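Local atomic coordinates of serine protease (Arthrobacter nicotinovorans, PDB entry 3WY8), a protein that probably hydrolyses peptide bonds as a trypsin-like serine protease and has keratin-degrading activity. Residues N28-A33 with S211-A216; R121-K126 with Y184-N189; G129-S134 with S140-S145. All coordinates share one frame; numbering follows the deposited sequence.

In the fold
This chain is the trypsin-like protease domain, built on two antiparallel beta sheets and a C-terminal helix. Interaction 1 is partly buried. It joins the loop after strand 21-29, in the first barrel, to helix 207-218. Interactions 2 and 3 are buried and belong to the second sheet, where strands 124-129 and 142-150 are neighbours. Interactions 1 and 2 each rest on a single tyrosine O-H bond despite their different burial, first to a loop carbonyl, then to a side-chain amide. Interaction 3, on adjoining strand ends, rests on backbone pairing, with a bridging water and a tyrosine face. Interactions 1 and 2 touch through Asn28 and Gln185. Interactions 1 and 3 lie about 24 Å apart, centre to centre.

Interaction 1 (N28-A33 with S211-A216); sequences NSVTAA and STYNTA
Tyr213 of helix 207-218 reaches across to the loop of Val30, Thr31 and Ala32, which follows strand 21-29. One hydrogen bond carries the contact. Tyr213 OH donates to the backbone Thr31 O at 2.6 Å. The oxygen lies at the edge of the ring and in its plane. The donor is tilted 30° from the carbonyl plane of Thr31, and the C=O...donor angle is 144°. The Tyr213 ring leaves the helix with CG anti to the backbone N (chi1 163°), which sends the hydroxyl out to the loop.

The remaining contacts are looser. Val30 CG2 makes an apolar contact at the ring edge, 4.3 Å from Tyr213 CE1. Ala32 CA lies 4.1 Å from Tyr213 OH.

Other residues hold both partners. Thr31 OG1 turns to the hydroxyl of Ser112, so the side chain of Thr31 is engaged apart from its carbonyl. Phe95, edge-to-face, and Phe117 meet the Tyr213 ring, and Val115 touches both Tyr213 and Val30.

The contact thus joins the C-terminal helix to the first barrel by a polar tip on an aromatic side chain. One short bond from the phenol ties the helix to a loop carbonyl, while the ring stays packed on Phe95, Phe117 and Val115.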
# COMPACT_ATOMS: atom_id res chain seq x y z
N ASN A 28 -3.92 -1.22 2.83
CA ASN A 28 -5.30 -0.76 2.87
C ASN A 28 -6.27 -1.87 2.52
O ASN A 28 -6.05 -2.62 1.56
CB ASN A 28 -5.47 0.40 1.89
CG ASN A 28 -6.79 1.12 2.05
OD1 ASN A 28 -7.19 1.46 3.17
ND2 ASN A 28 -7.46 1.37 0.94
N SER A 29 -7.34 -1.99 3.31
CA SER A 29 -8.43 -2.90 2.99
C SER A 29 -9.18 -2.37 1.77
O SER A 29 -9.71 -1.25 1.79
CB SER A 29 -9.37 -3.06 4.19
OG SER A 29 -10.49 -3.88 3.86
N VAL A 30 -9.20 -3.16 0.70
CA VAL A 30 -9.86 -2.74 -0.55
C VAL A 30 -11.05 -3.64 -0.86
O VAL A 30 -11.04 -4.83 -0.55
CB VAL A 30 -8.89 -2.67 -1.76
CG1 VAL A 30 -7.89 -1.53 -1.57
CG2 VAL A 30 -8.17 -4.00 -2.00
N THR A 31 -12.07 -3.05 -1.47
CA THR A 31 -13.30 -3.79 -1.77
C THR A 31 -12.97 -4.97 -2.69
O THR A 31 -12.20 -4.83 -3.63
CB THR A 31 -14.36 -2.89 -2.40
OG1 THR A 31 -14.56 -1.73 -1.57
CG2 THR A 31 -15.68 -3.63 -2.54
N ALA A 32 -13.55 -6.12 -2.38
CA ALA A 32 -13.25 -7.36 -3.08
C ALA A 32 -14.30 -8.40 -2.71
O ALA A 32 -14.74 -8.44 -1.56
CB ALA A 32 -11.86 -7.87 -2.71
N ALA A 33 -14.67 -9.25 -3.66
CA ALA A 33 -15.66 -10.30 -3.42
C ALA A 33 -15.32 -11.17 -2.20
O ALA A 33 -16.21 -11.57 -1.46
CB ALA A 33 -15.84 -11.17 -4.66
N SER A 211 -5.40 -6.54 -13.43
CA SER A 211 -5.48 -8.00 -13.58
C SER A 211 -5.04 -8.73 -12.31
O SER A 211 -5.64 -9.75 -11.94
CB SER A 211 -4.66 -8.46 -14.79
OG SER A 211 -5.31 -8.10 -15.99
N THR A 212 -4.02 -8.20 -11.64
CA THR A 212 -3.55 -8.77 -10.37
C THR A 212 -4.62 -8.59 -9.30
O THR A 212 -4.90 -9.52 -8.54
CB THR A 212 -2.21 -8.14 -9.91
OG1 THR A 212 -1.24 -8.29 -10.96
CG2 THR A 212 -1.69 -8.83 -8.66
N TYR A 213 -5.23 -7.41 -9.25
CA TYR A 213 -6.33 -7.15 -8.32
C TYR A 213 -7.48 -8.14 -8.55
O TYR A 213 -8.01 -8.71 -7.59
CB TYR A 213 -6.82 -5.70 -8.44
CG TYR A 213 -8.19 -5.50 -7.83
CD1 TYR A 213 -8.35 -5.40 -6.45
CD2 TYR A 213 -9.32 -5.44 -8.64
CE1 TYR A 213 -9.61 -5.24 -5.89
CE2 TYR A 213 -10.58 -5.28 -8.09
CZ TYR A 213 -10.72 -5.18 -6.72
OH TYR A 213 -11.98 -5.01 -6.17
N ASN A 214 -7.84 -8.34 -9.82
CA ASN A 214 -8.96 -9.21 -10.19
C ASN A 214 -8.80 -10.64 -9.68
O ASN A 214 -9.74 -11.21 -9.12
CB ASN A 214 -9.16 -9.21 -11.71
CG ASN A 214 -9.78 -7.92 -12.23
OD1 ASN A 214 -10.43 -7.18 -11.50
ND2 ASN A 214 -9.58 -7.66 -13.52
N THR A 215 -7.61 -11.21 -9.86
CA THR A 215 -7.33 -12.56 -9.36
C THR A 215 -7.30 -12.62 -7.82
O THR A 215 -7.88 -13.52 -7.22
CB THR A 215 -6.08 -13.21 -10.02
OG1 THR A 215 -5.97 -14.58 -9.61
CG2 THR A 215 -4.78 -12.48 -9.67
N ALA A 216 -6.66 -11.63 -7.20
CA ALA A 216 -6.59 -11.57 -5.74
C ALA A 216 -7.98 -11.45 -5.12
O ALA A 216 -8.30 -12.17 -4.17
CB ALA A 216 -5.71 -10.41 -5.29

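Interaction 2 (R121-K126 with Y184-N189)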
# COMPACT_ATOMS: atom_id res chain seq x y z
N ARG A 121 -3.95 10.49 -15.75
CA ARG A 121 -2.69 10.89 -15.13
C ARG A 121 -2.83 12.35 -14.68
O ARG A 121 -3.47 13.14 -15.36
CB ARG A 121 -1.54 10.77 -16.12
CG ARG A 121 -1.29 9.35 -16.62
CD ARG A 121 -0.05 9.28 -17.51
NE ARG A 121 1.18 9.56 -16.77
CZ ARG A 121 1.83 8.67 -16.02
NH1 ARG A 121 1.38 7.43 -15.89
NH2 ARG A 121 2.94 9.04 -15.39
N GLY A 122 -2.24 12.69 -13.54
CA GLY A 122 -2.24 14.07 -13.08
C GLY A 122 -3.37 14.44 -12.14
O GLY A 122 -3.66 15.62 -11.95
N LEU A 123 -4.01 13.44 -11.54
CA LEU A 123 -5.04 13.68 -10.54
C LEU A 123 -4.43 14.17 -9.22
O LEU A 123 -3.22 14.07 -9.02
CB LEU A 123 -5.87 12.41 -10.28
CG LEU A 123 -6.73 11.89 -11.44
CD1 LEU A 123 -7.33 10.54 -11.07
CD2 LEU A 123 -7.82 12.88 -11.82
N SER A 124 -5.28 14.71 -8.35
CA SER A 124 -4.86 15.11 -7.01
C SER A 124 -5.13 13.97 -6.03
O SER A 124 -6.13 13.25 -6.17
CB SER A 124 -5.57 16.38 -6.57
OG SER A 124 -5.14 17.47 -7.37
N TYR A 125 -4.25 13.81 -5.05
CA TYR A 125 -4.29 12.66 -4.15
C TYR A 125 -4.04 13.04 -2.70
O TYR A 125 -3.42 14.06 -2.41
CB TYR A 125 -3.20 11.65 -4.54
CG TYR A 125 -3.43 10.95 -5.85
CD1 TYR A 125 -4.20 9.80 -5.91
CD2 TYR A 125 -2.84 11.43 -7.02
CE1 TYR A 125 -4.41 9.14 -7.12
CE2 TYR A 125 -3.05 10.78 -8.24
CZ TYR A 125 -3.83 9.64 -8.27
OH TYR A 125 -4.03 9.00 -9.47
N LYS A 126 -4.52 12.18 -1.81
CA LYS A 126 -4.07 12.17 -0.42
C LYS A 126 -3.55 10.76 -0.13
O LYS A 126 -4.28 9.79 -0.30
CB LYS A 126 -5.18 12.57 0.54
CG LYS A 126 -4.70 12.76 1.99
CD LYS A 126 -5.79 13.31 2.89
CE LYS A 126 -5.27 13.51 4.31
NZ LYS A 126 -6.24 14.19 5.22
N TYR A 184 -11.60 6.78 -3.38
CA TYR A 184 -11.15 5.62 -4.14
C TYR A 184 -9.63 5.53 -4.14
O TYR A 184 -8.95 6.53 -4.35
CB TYR A 184 -11.63 5.71 -5.58
CG TYR A 184 -13.11 5.51 -5.74
CD1 TYR A 184 -13.64 4.23 -5.88
CD2 TYR A 184 -13.98 6.59 -5.76
CE1 TYR A 184 -15.01 4.03 -6.03
CE2 TYR A 184 -15.35 6.41 -5.91
CZ TYR A 184 -15.85 5.13 -6.04
OH TYR A 184 -17.21 4.94 -6.20
N GLN A 185 -9.10 4.33 -3.91
CA GLN A 185 -7.66 4.11 -4.02
C GLN A 185 -7.24 3.97 -5.48
O GLN A 185 -7.91 3.30 -6.26
CB GLN A 185 -7.22 2.88 -3.22
CG GLN A 185 -5.70 2.68 -3.28
CD GLN A 185 -5.17 1.64 -2.31
OE1 GLN A 185 -5.92 0.99 -1.59
NE2 GLN A 185 -3.84 1.48 -2.30
N ASN A 186 -6.12 4.60 -5.84
CA ASN A 186 -5.67 4.60 -7.23
C ASN A 186 -4.14 4.51 -7.38
O ASN A 186 -3.63 4.60 -8.49
CB ASN A 186 -6.25 5.81 -7.96
CG ASN A 186 -5.91 5.85 -9.45
OD1 ASN A 186 -5.37 6.84 -9.94
ND2 ASN A 186 -6.22 4.76 -10.17
N SER A 187 -3.43 4.34 -6.26
CA SER A 187 -2.00 4.00 -6.27
C SER A 187 -1.54 3.61 -4.87
O SER A 187 -2.36 3.53 -3.94
CB SER A 187 -1.14 5.16 -6.82
OG SER A 187 0.18 4.72 -7.08
N VAL A 188 -0.24 3.33 -4.73
CA VAL A 188 0.39 3.07 -3.43
C VAL A 188 1.72 3.81 -3.35
O VAL A 188 2.32 4.13 -4.37
CB VAL A 188 0.67 1.55 -3.19
CG1 VAL A 188 -0.64 0.78 -3.07
CG2 VAL A 188 1.55 0.97 -4.30
N ASN A 189 2.18 4.09 -2.13
CA ASN A 189 3.54 4.58 -1.93
C ASN A 189 4.57 3.54 -2.38
O ASN A 189 4.55 2.40 -1.90
CB ASN A 189 3.77 4.92 -0.45
CG ASN A 189 2.84 6.00 0.06
OD1 ASN A 189 2.56 6.97 -0.64
ND2 ASN A 189 2.36 5.83 1.29
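Asn186 meets Tyr125 in a buried contact between strands 185-188 and 124-129. The two strands are not paired here: the nearest CA atoms, those of Tyr125 and Asn186, are 8.7 Å apart. Side chains make the connection.

Gln185 comes first along the second segment, and its CB points away from segment 121-126. Its NE2 donates to the backbone Ser187 O at 3.0 Å. The donor sits above the carbonyl plane, while the oxygen lies close to the amide plane of Gln185. Gln185 OE1 accepts from Ser39 and Asn28, so both ends of this amide are used.

Asn186 carries the contact. Its CG is anti to the backbone N (chi1 -176°), and the amide extends toward the ring. Tyr125 OH donates to Asn186 OD1 at 2.6 Å. The donor lies in the carbonyl plane, with a C=O...donor angle of 146°. Ring and amide planes are 11° apart, nearly coplanar. Asn186 CB also lies at the ring edge, 3.9 Å from Tyr125 CE1. Leu123 CD1 adds an apolar neighbour, 4.3 Å from Asn186 OD1. On its other branch Asn186 ND2 donates to Gln116 O. Bonds at both OD1 and ND2 fix the rotation of the amide.

Ser187 follows. Its CB also points toward segment 121-126, but its side chain stays 5.2 Å from the nearest atom there. The contact therefore rests on Asn186 alone among the residues of strand 185-188.

Strand 174-177 pairs with both strands, and its Ile177 touches Leu123, Tyr125 and Asn186. The side chains therefore meet across a shared neighbouring strand, inside the second of the two beta domains typical of the chymotrypsin fold.

Interaction 3 (G129-S134 with S140-S145); sequences GYPAAS and SLKSCS
Tyr130 lays its ring against the backbone and side chain of Leu141, next to the antiparallel pair of Gly129 and Lys142. That pair is hydrogen-bonded in both directions. Gly129 N donates to Lys142 O at 3.0 Å, and Lys142 N donates to Gly129 O at 2.9 Å. The second bond is the straighter one, 171° at the hydrogen.

The Tyr130 CG stands anti to the carbonyl carbon (chi1 -75°), which turns the ring toward the other segment. One face is covered by Leu141 CA, 4.0 Å above the ring plane and offset toward the rim. The 140-141 peptide also lies close, with Tyr130 CE1 3.5 Å from the backbone Leu141 N.

Leu141 takes a different course. With CG anti to the backbone N (chi1 -170°), it brings CD1 over the ring in an off-centre CH-pi contact, 4.2 Å from the centroid of the Tyr130 ring. The same methyl also lies near Gly129 O.

Lys142 CG rests on the proline ring, 3.6 Å from Pro131 CG, with the two side chains crossing at about a right angle. Beyond CG the lysine chain bends, and its end leads away from the contact to Ser4 OG.

Water 1 joins the two segments, donating to Pro131 O at 2.8 Å and to Ser140 O at 2.7 Å.

Around the contact, Tyr130 OH bonds to Tyr62 O. On strand 11-18, Lys13 touches Tyr130 and Ile11 touches Leu141. Cys144 is in a disulfide with Cys164. The contact is thus the end of the pairing between strands 124-129 and 142-150, set against strand 11-18 of the first barrel.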
# COMPACT_ATOMS: atom_id res chain seq x y z
N GLY A 129 0.20 6.55 5.30
CA GLY A 129 1.14 5.49 5.64
C GLY A 129 1.62 5.55 7.07
O GLY A 129 1.27 6.46 7.83
N TYR A 130 2.42 4.54 7.43
CA TYR A 130 3.07 4.46 8.73
C TYR A 130 4.59 4.61 8.54
O TYR A 130 5.32 3.61 8.62
CB TYR A 130 2.74 3.12 9.40
CG TYR A 130 1.35 3.05 9.97
CD1 TYR A 130 1.11 3.42 11.29
CD2 TYR A 130 0.28 2.62 9.19
CE1 TYR A 130 -0.18 3.37 11.82
CE2 TYR A 130 -1.01 2.55 9.71
CZ TYR A 130 -1.23 2.93 11.02
OH TYR A 130 -2.50 2.87 11.55
N PRO A 131 5.07 5.84 8.28
CA PRO A 131 6.51 6.01 8.09
C PRO A 131 7.27 5.63 9.36
O PRO A 131 6.83 5.97 10.46
CB PRO A 131 6.66 7.50 7.78
CG PRO A 131 5.44 8.15 8.35
CD PRO A 131 4.35 7.13 8.21
N ALA A 132 8.38 4.93 9.19
CA ALA A 132 9.10 4.31 10.30
C ALA A 132 10.55 4.74 10.43
O ALA A 132 11.28 4.26 11.30
CB ALA A 132 9.00 2.77 10.21
N ALA A 133 10.98 5.65 9.56
CA ALA A 133 12.35 6.17 9.58
C ALA A 133 12.36 7.63 10.00
O ALA A 133 11.43 8.38 9.69
CB ALA A 133 13.01 5.99 8.23
N SER A 134 13.44 8.03 10.67
CA SER A 134 13.62 9.40 11.13
C SER A 134 13.18 10.40 10.05
O SER A 134 13.58 10.25 8.89
CB SER A 134 15.08 9.64 11.51
OG SER A 134 15.24 10.92 12.08
N SER A 140 2.48 5.58 14.16
CA SER A 140 1.23 6.33 13.93
C SER A 140 1.00 6.67 12.46
O SER A 140 1.95 6.78 11.68
CB SER A 140 1.19 7.59 14.79
OG SER A 140 2.26 8.46 14.46
N LEU A 141 -0.27 6.86 12.11
CA LEU A 141 -0.67 7.17 10.74
C LEU A 141 -0.35 8.62 10.37
O LEU A 141 -0.65 9.55 11.12
CB LEU A 141 -2.17 6.92 10.57
CG LEU A 141 -2.74 6.98 9.15
CD1 LEU A 141 -2.17 5.85 8.29
CD2 LEU A 141 -4.26 6.91 9.21
N LYS A 142 0.26 8.80 9.19
CA LYS A 142 0.56 10.12 8.64
C LYS A 142 0.00 10.21 7.23
O LYS A 142 -0.37 9.19 6.64
CB LYS A 142 2.08 10.36 8.61
CG LYS A 142 2.80 10.11 9.93
CD LYS A 142 2.31 11.03 11.04
CE LYS A 142 3.11 10.80 12.31
NZ LYS A 142 2.52 11.56 13.46
N SER A 143 -0.06 11.43 6.71
CA SER A 143 -0.50 11.63 5.33
C SER A 143 0.30 12.68 4.58
O SER A 143 0.99 13.51 5.19
CB SER A 143 -2.00 11.96 5.28
OG SER A 143 -2.26 13.24 5.84
N CYS A 144 0.21 12.61 3.26
CA CYS A 144 0.71 13.64 2.35
C CYS A 144 -0.38 13.91 1.33
O CYS A 144 -1.27 13.07 1.13
CB CYS A 144 1.94 13.14 1.60
SG CYS A 144 3.37 12.78 2.62
N SER A 145 -0.32 15.06 0.68
CA SER A 145 -1.28 15.37 -0.38
C SER A 145 -0.68 16.27 -1.45
O SER A 145 0.24 17.05 -1.18
CB SER A 145 -2.56 15.99 0.21
OG SER A 145 -2.29 17.28 0.72
O HOH W 1 4.62 6.79 12.02